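Side-chain contacts in 3'-5'-exonuclease (Saccharomyces cerevisiae, PDB 3E2V), which cuts double-stranded DNA as an endonuclease and trims it from the 3' end as an exonuclease, probably with magnesium as cofactor: residues Q263-L268 against I272-N277; R46-H51 against L78-L83. All coordinates share one frame; numbering follows the deposited sequence.

Contact 1: residues Q263-L268 against I272-N277; sequences QKLLNL and IFIGVN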
loop_
_atom_site.group_PDB
_atom_site.type_symbol
_atom_site.label_atom_id
_atom_site.label_comp_id
_atom_site.label_asym_id
_atom_site.label_seq_id
_atom_site.Cartn_x
_atom_site.Cartn_y
_atom_site.Cartn_z
ATOM N N GLN A 263 -18.976 0.096 5.085
ATOM C CA GLN A 263 -19.560 0.432 6.371
ATOM C C GLN A 263 -18.960 -0.433 7.498
ATOM O O GLN A 263 -18.705 0.069 8.594
ATOM C CB GLN A 263 -21.082 0.341 6.305
ATOM C CG GLN A 263 -21.704 1.396 5.386
ATOM C CD GLN A 263 -21.290 2.816 5.769
ATOM O OE1 GLN A 263 -21.358 3.199 6.939
ATOM N NE2 GLN A 263 -20.861 3.598 4.785
ATOM N N LYS A 264 -18.701 -1.707 7.225
ATOM C CA LYS A 264 -18.051 -2.547 8.231
ATOM C C LYS A 264 -16.673 -1.990 8.593
ATOM O O LYS A 264 -16.293 -1.979 9.775
ATOM C CB LYS A 264 -17.923 -3.991 7.740
ATOM C CG LYS A 264 -19.270 -4.743 7.655
ATOM C CD LYS A 264 -19.124 -6.063 6.921
ATOM C CE LYS A 264 -20.446 -6.816 6.948
ATOM N NZ LYS A 264 -20.418 -8.067 6.140
ATOM N N LEU A 265 -15.922 -1.534 7.589
ATOM C CA LEU A 265 -14.593 -0.996 7.855
ATOM C C LEU A 265 -14.667 0.324 8.624
ATOM O O LEU A 265 -13.937 0.522 9.603
ATOM C CB LEU A 265 -13.813 -0.824 6.543
ATOM C CG LEU A 265 -13.472 -2.123 5.789
ATOM C CD1 LEU A 265 -12.871 -1.763 4.449
ATOM C CD2 LEU A 265 -12.494 -2.968 6.581
ATOM N N LEU A 266 -15.555 1.225 8.204
ATOM C CA LEU A 266 -15.654 2.536 8.857
ATOM C C LEU A 266 -16.091 2.422 10.302
ATOM O O LEU A 266 -15.659 3.218 11.144
ATOM C CB LEU A 266 -16.592 3.481 8.093
ATOM C CG LEU A 266 -16.136 3.873 6.689
ATOM C CD1 LEU A 266 -17.258 4.618 5.969
ATOM C CD2 LEU A 266 -14.864 4.730 6.698
ATOM N N ASN A 267 -16.926 1.427 10.585
ATOM C CA ASN A 267 -17.468 1.226 11.926
ATOM C C ASN A 267 -16.506 0.483 12.853
ATOM O O ASN A 267 -16.666 0.512 14.078
ATOM C CB ASN A 267 -18.834 0.533 11.831
ATOM C CG ASN A 267 -19.926 1.466 11.316
ATOM O OD1 ASN A 267 -19.943 2.661 11.623
ATOM N ND2 ASN A 267 -20.835 0.925 10.517
ATOM N N LEU A 268 -15.511 -0.183 12.276
ATOM C CA LEU A 268 -14.509 -0.896 13.064
ATOM C C LEU A 268 -13.762 0.055 14.014
ATOM O O LEU A 268 -13.528 -0.287 15.177
ATOM C CB LEU A 268 -13.540 -1.631 12.122
ATOM C CG LEU A 268 -12.263 -2.272 12.661
ATOM C CD1 LEU A 268 -12.609 -3.428 13.606
ATOM C CD2 LEU A 268 -11.450 -2.786 11.489
ATOM N N ILE A 272 -9.807 4.065 11.049
ATOM C CA ILE A 272 -9.759 3.407 9.736
ATOM C C ILE A 272 -9.791 4.477 8.650
ATOM O O ILE A 272 -10.636 5.386 8.671
ATOM C CB ILE A 272 -10.942 2.435 9.567
ATOM C CG1 ILE A 272 -10.639 1.108 10.269
ATOM C CG2 ILE A 272 -11.291 2.196 8.067
ATOM C CD1 ILE A 272 -9.674 0.186 9.520
ATOM N N PHE A 273 -8.848 4.362 7.716
ATOM C CA PHE A 273 -8.813 5.197 6.517
ATOM C C PHE A 273 -8.913 4.293 5.307
ATOM O O PHE A 273 -8.515 3.126 5.374
ATOM C CB PHE A 273 -7.508 6.005 6.447
ATOM C CG PHE A 273 -7.412 7.056 7.490
ATOM C CD1 PHE A 273 -7.696 8.377 7.173
ATOM C CD2 PHE A 273 -7.082 6.716 8.789
ATOM C CE1 PHE A 273 -7.649 9.359 8.145
ATOM C CE2 PHE A 273 -7.029 7.682 9.787
ATOM C CZ PHE A 273 -7.323 9.004 9.466
ATOM N N ILE A 274 -9.391 4.850 4.192
ATOM C CA ILE A 274 -9.652 4.066 2.982
ATOM C C ILE A 274 -8.813 4.618 1.841
ATOM O O ILE A 274 -8.948 5.791 1.466
ATOM C CB ILE A 274 -11.144 4.125 2.581
ATOM C CG1 ILE A 274 -12.075 3.744 3.757
ATOM C CG2 ILE A 274 -11.385 3.271 1.354
ATOM C CD1 ILE A 274 -11.958 2.288 4.281
ATOM N N GLY A 275 -7.922 3.779 1.310
ATOM C CA GLY A 275 -7.107 4.145 0.147
ATOM C C GLY A 275 -7.856 3.941 -1.161
ATOM O O GLY A 275 -8.462 2.884 -1.394
ATOM N N VAL A 276 -7.800 4.966 -2.012
ATOM C CA VAL A 276 -8.521 4.991 -3.281
ATOM C C VAL A 276 -7.528 5.224 -4.420
ATOM O O VAL A 276 -6.796 6.213 -4.435
ATOM C CB VAL A 276 -9.578 6.114 -3.260
ATOM C CG1 VAL A 276 -10.241 6.322 -4.644
ATOM C CG2 VAL A 276 -10.638 5.816 -2.205
ATOM N N ASN A 277 -7.498 4.275 -5.355
ATOM C CA ASN A 277 -6.690 4.385 -6.555
ATOM C C ASN A 277 -7.570 4.119 -7.781
ATOM O O ASN A 277 -8.789 4.001 -7.663
ATOM C CB ASN A 277 -5.515 3.394 -6.495
ATOM C CG ASN A 277 -5.968 1.946 -6.330
ATOM O OD1 ASN A 277 -6.941 1.506 -6.953
ATOM N ND2 ASN A 277 -5.249 1.191 -5.522
#
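Leu265 is the first residue of helix 259-268 in this segment to meet strand 272-276, and it does so twice. Its CD1 comes within 4.2 Å of Ile274 CD1, the two side chains crossing at a slant, while its CB faces Ile272 CG2. The carbonyl of Leu265 joins in: its O lies 3.4 Å from Ile272 CG1 and 3.5 Å from Ile272 CG2, filling the fork of the beta-branch. Phe210 and Val211 of helix 207-219 touch Leu265, which also meets Val252 of the neighbouring strand. Leu266 starts out with its first bond pointing away from the strand, yet its CD2 swings back to 4.2 Å from Ile274 CG1, with the two side chains nearly at right angles. At Leu268 the side chain takes a different first torsion, CG opposite the backbone N (chi1 170°), and CD2 reaches Ile272 CD1 at 4.0 Å; its other neighbours are Leu214 and Glu215 of helix 207-219. Ile272 thus spans two leucines of the helix, CG2 on Leu265 and the CG1-CD1 arm on Leu268. Cutting Ile272 back to an alanine is likely to open a gap at the Leu265 carbonyl and leave Leu268 CD2 without its mate on the strand. The helix runs back against the strand at 143°, axes 7.7 Å apart, as the return leg of a beta-alpha-beta crossover (strand 250-252, helix 259-268, strand 272-276) in the TIM-barrel-like fold of the TatD family. No direct hydrogen bond links the segments; the outside polar tie is Arg297, whose NH2 bonds Ile272 O and, weakly, Leu266 O. Branched aliphatic carbons, and one carbonyl resting on them, make up the contact, so cohesion probably rests mainly on shape and exclusion of water.

Contact 2: residues R46-H51 against L78-L83; sequences RAAQRH and LSPLKL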
loop_
_atom_site.group_PDB
_atom_site.type_symbol
_atom_site.label_atom_id
_atom_site.label_comp_id
_atom_site.label_asym_id
_atom_site.label_seq_id
_atom_site.Cartn_x
_atom_site.Cartn_y
_atom_site.Cartn_z
ATOM N N ARG A 46 9.065 12.966 -13.232
ATOM C CA ARG A 46 7.723 13.159 -13.800
ATOM C C ARG A 46 6.699 13.388 -12.688
ATOM O O ARG A 46 5.844 14.280 -12.790
ATOM C CB ARG A 46 7.287 11.973 -14.660
ATOM C CG ARG A 46 8.046 11.869 -15.967
ATOM C CD ARG A 46 7.452 10.823 -16.861
ATOM N NE ARG A 46 7.695 9.428 -16.453
ATOM C CZ ARG A 46 8.810 8.752 -16.720
ATOM N NH1 ARG A 46 9.853 9.354 -17.305
ATOM N NH2 ARG A 46 8.904 7.479 -16.351
ATOM N N ALA A 47 6.780 12.585 -11.627
ATOM C CA ALA A 47 5.849 12.739 -10.516
ATOM C C ALA A 47 5.980 14.118 -9.846
ATOM O O ALA A 47 4.982 14.770 -9.541
ATOM C CB ALA A 47 6.053 11.598 -9.498
ATOM N N ALA A 48 7.221 14.556 -9.626
ATOM C CA ALA A 48 7.479 15.854 -8.975
ATOM C C ALA A 48 6.930 16.997 -9.830
ATOM O O ALA A 48 6.347 17.968 -9.318
ATOM C CB ALA A 48 8.960 16.045 -8.726
ATOM N N GLN A 49 7.086 16.862 -11.141
ATOM C CA GLN A 49 6.579 17.858 -12.082
ATOM C C GLN A 49 5.053 17.933 -12.033
ATOM O O GLN A 49 4.472 19.000 -12.282
ATOM C CB GLN A 49 7.077 17.546 -13.496
ATOM C CG GLN A 49 6.731 18.640 -14.503
ATOM C CD GLN A 49 7.475 18.494 -15.813
ATOM O OE1 GLN A 49 8.677 18.174 -15.839
ATOM N NE2 GLN A 49 6.772 18.729 -16.902
ATOM N N ARG A 50 4.401 16.810 -11.712
ATOM C CA ARG A 50 2.947 16.780 -11.544
ATOM C C ARG A 50 2.526 16.830 -10.057
ATOM O O ARG A 50 1.483 16.301 -9.664
ATOM C CB ARG A 50 2.327 15.580 -12.281
ATOM C CG ARG A 50 2.737 15.428 -13.752
ATOM C CD ARG A 50 2.521 16.734 -14.527
ATOM N NE ARG A 50 1.146 17.209 -14.334
ATOM C CZ ARG A 50 0.778 18.483 -14.446
ATOM N NH1 ARG A 50 1.679 19.418 -14.750
ATOM N NH2 ARG A 50 -0.497 18.810 -14.255
ATOM N N HIS A 51 3.358 17.496 -9.260
ATOM C CA HIS A 51 3.030 17.966 -7.905
ATOM C C HIS A 51 2.995 16.887 -6.838
ATOM O O HIS A 51 2.507 17.133 -5.730
ATOM C CB HIS A 51 1.724 18.771 -7.895
ATOM C CG HIS A 51 1.608 19.732 -9.041
ATOM N ND1 HIS A 51 2.481 20.788 -9.220
ATOM C CD2 HIS A 51 0.745 19.769 -10.086
ATOM C CE1 HIS A 51 2.158 21.436 -10.326
ATOM N NE2 HIS A 51 1.108 20.845 -10.867
ATOM N N LEU A 78 18.858 11.482 -5.136
ATOM C CA LEU A 78 18.475 11.621 -6.546
ATOM C C LEU A 78 16.990 11.895 -6.771
ATOM O O LEU A 78 16.602 12.395 -7.824
ATOM C CB LEU A 78 18.895 10.388 -7.360
ATOM C CG LEU A 78 20.389 10.069 -7.417
ATOM C CD1 LEU A 78 20.616 8.655 -7.889
ATOM C CD2 LEU A 78 21.135 11.069 -8.300
ATOM N N SER A 79 16.169 11.561 -5.776
ATOM C CA SER A 79 14.716 11.655 -5.899
ATOM C C SER A 79 14.221 13.035 -5.497
ATOM O O SER A 79 14.494 13.486 -4.389
ATOM C CB SER A 79 14.045 10.616 -5.004
ATOM O OG SER A 79 12.628 10.791 -5.026
ATOM N N PRO A 80 13.475 13.702 -6.398
ATOM C CA PRO A 80 12.824 14.945 -5.994
ATOM C C PRO A 80 11.563 14.716 -5.142
ATOM O O PRO A 80 10.978 15.686 -4.652
ATOM C CB PRO A 80 12.477 15.596 -7.336
ATOM C CG PRO A 80 12.287 14.466 -8.262
ATOM C CD PRO A 80 13.223 13.377 -7.815
ATOM N N LEU A 81 11.139 13.457 -4.991
ATOM C CA LEU A 81 10.086 13.101 -4.026
ATOM C C LEU A 81 10.717 12.634 -2.735
ATOM O O LEU A 81 11.765 11.977 -2.750
ATOM C CB LEU A 81 9.207 11.956 -4.546
ATOM C CG LEU A 81 7.988 12.277 -5.406
ATOM C CD1 LEU A 81 8.357 12.930 -6.725
ATOM C CD2 LEU A 81 7.203 11.001 -5.654
ATOM N N LYS A 82 10.092 12.960 -1.611
ATOM C CA LYS A 82 10.488 12.348 -0.361
ATOM C C LYS A 82 9.844 10.963 -0.318
ATOM O O LYS A 82 8.613 10.840 -0.380
ATOM C CB LYS A 82 10.063 13.190 0.842
ATOM C CG LYS A 82 10.473 12.607 2.182
ATOM C CD LYS A 82 11.993 12.539 2.355
ATOM C CE LYS A 82 12.379 11.794 3.621
ATOM N NZ LYS A 82 13.752 11.212 3.523
ATOM N N LEU A 83 10.683 9.932 -0.242
ATOM C CA LEU A 83 10.200 8.561 -0.229
ATOM C C LEU A 83 10.289 7.947 1.146
ATOM O O LEU A 83 11.326 8.008 1.823
ATOM C CB LEU A 83 10.989 7.712 -1.208
ATOM C CG LEU A 83 10.909 8.132 -2.677
ATOM C CD1 LEU A 83 11.822 7.268 -3.524
ATOM C CD2 LEU A 83 9.495 8.050 -3.203
#
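Ala48 and Leu81 bring the last turn of helix 40-49 against the loop that leads into strand 82-87, on the outside of the TIM-barrel-like fold. The helix closes in a Schellman motif, with His51 at positive phi as the C-prime residue, its N bonded to Ala48 O and Val52 N to Ala47 O, so the touching alanines stand on the turn where the helix ends. Ala48 directs its methyl at the loop, where it meets two residues at once: CB is 3.7 Å from Pro80 CG and 3.8 Å from Leu81 CD1. Leu81 reaches the helix through the end of its side chain. With CG beside the backbone N (chi1 -88°), CD1 is carried over the helix backbone to 3.5 Å from Ala48 N, and it also packs on Ala47 CB at 3.8 Å. The second branch, CD2, approaches the same Ala47 methyl at 4.1 Å, so both methyls of the leucine bear on one small side chain. Ala47 in turn leans on Val52 of strand 52-57, which Leu81 touches too, and Leu44, one turn back in the helix, extends the apolar patch to Pro80 and Leu83. Short alanine side chains probably let leucine and proline come this close to the helix. The proline sits at the outer, exposed margin, whereas Ala47 and Leu81 are buried. The loop is braced from within: Ser79 OG donates a 2.7 Å hydrogen bond to Leu81 O, arriving in the carbonyl plane on a lone pair, at a C=O...OG angle of 121°.

Both contacts belong to the same eight-stranded parallel sheet, in which strands follow one another in chain order; contact 1 sets a helix on a strand, contact 2 a helix end on the loop leading into one. Contact 2 comes first along the chain and closes before contact 1 opens; it lies at the entry to strand 82-87, third in the sheet, whereas contact 1 uses strand 272-276, the seventh. Their centres lie 28 Å apart and their nearest atoms about 14 Å, so they do not touch. Contact 1 is nearer the metal site, the side chain of Ile274 about 13 Å from the magnesium ion, while contact 2 is remote from the annotated sites. Together they pack helices on the outside of the sheet at two distant places.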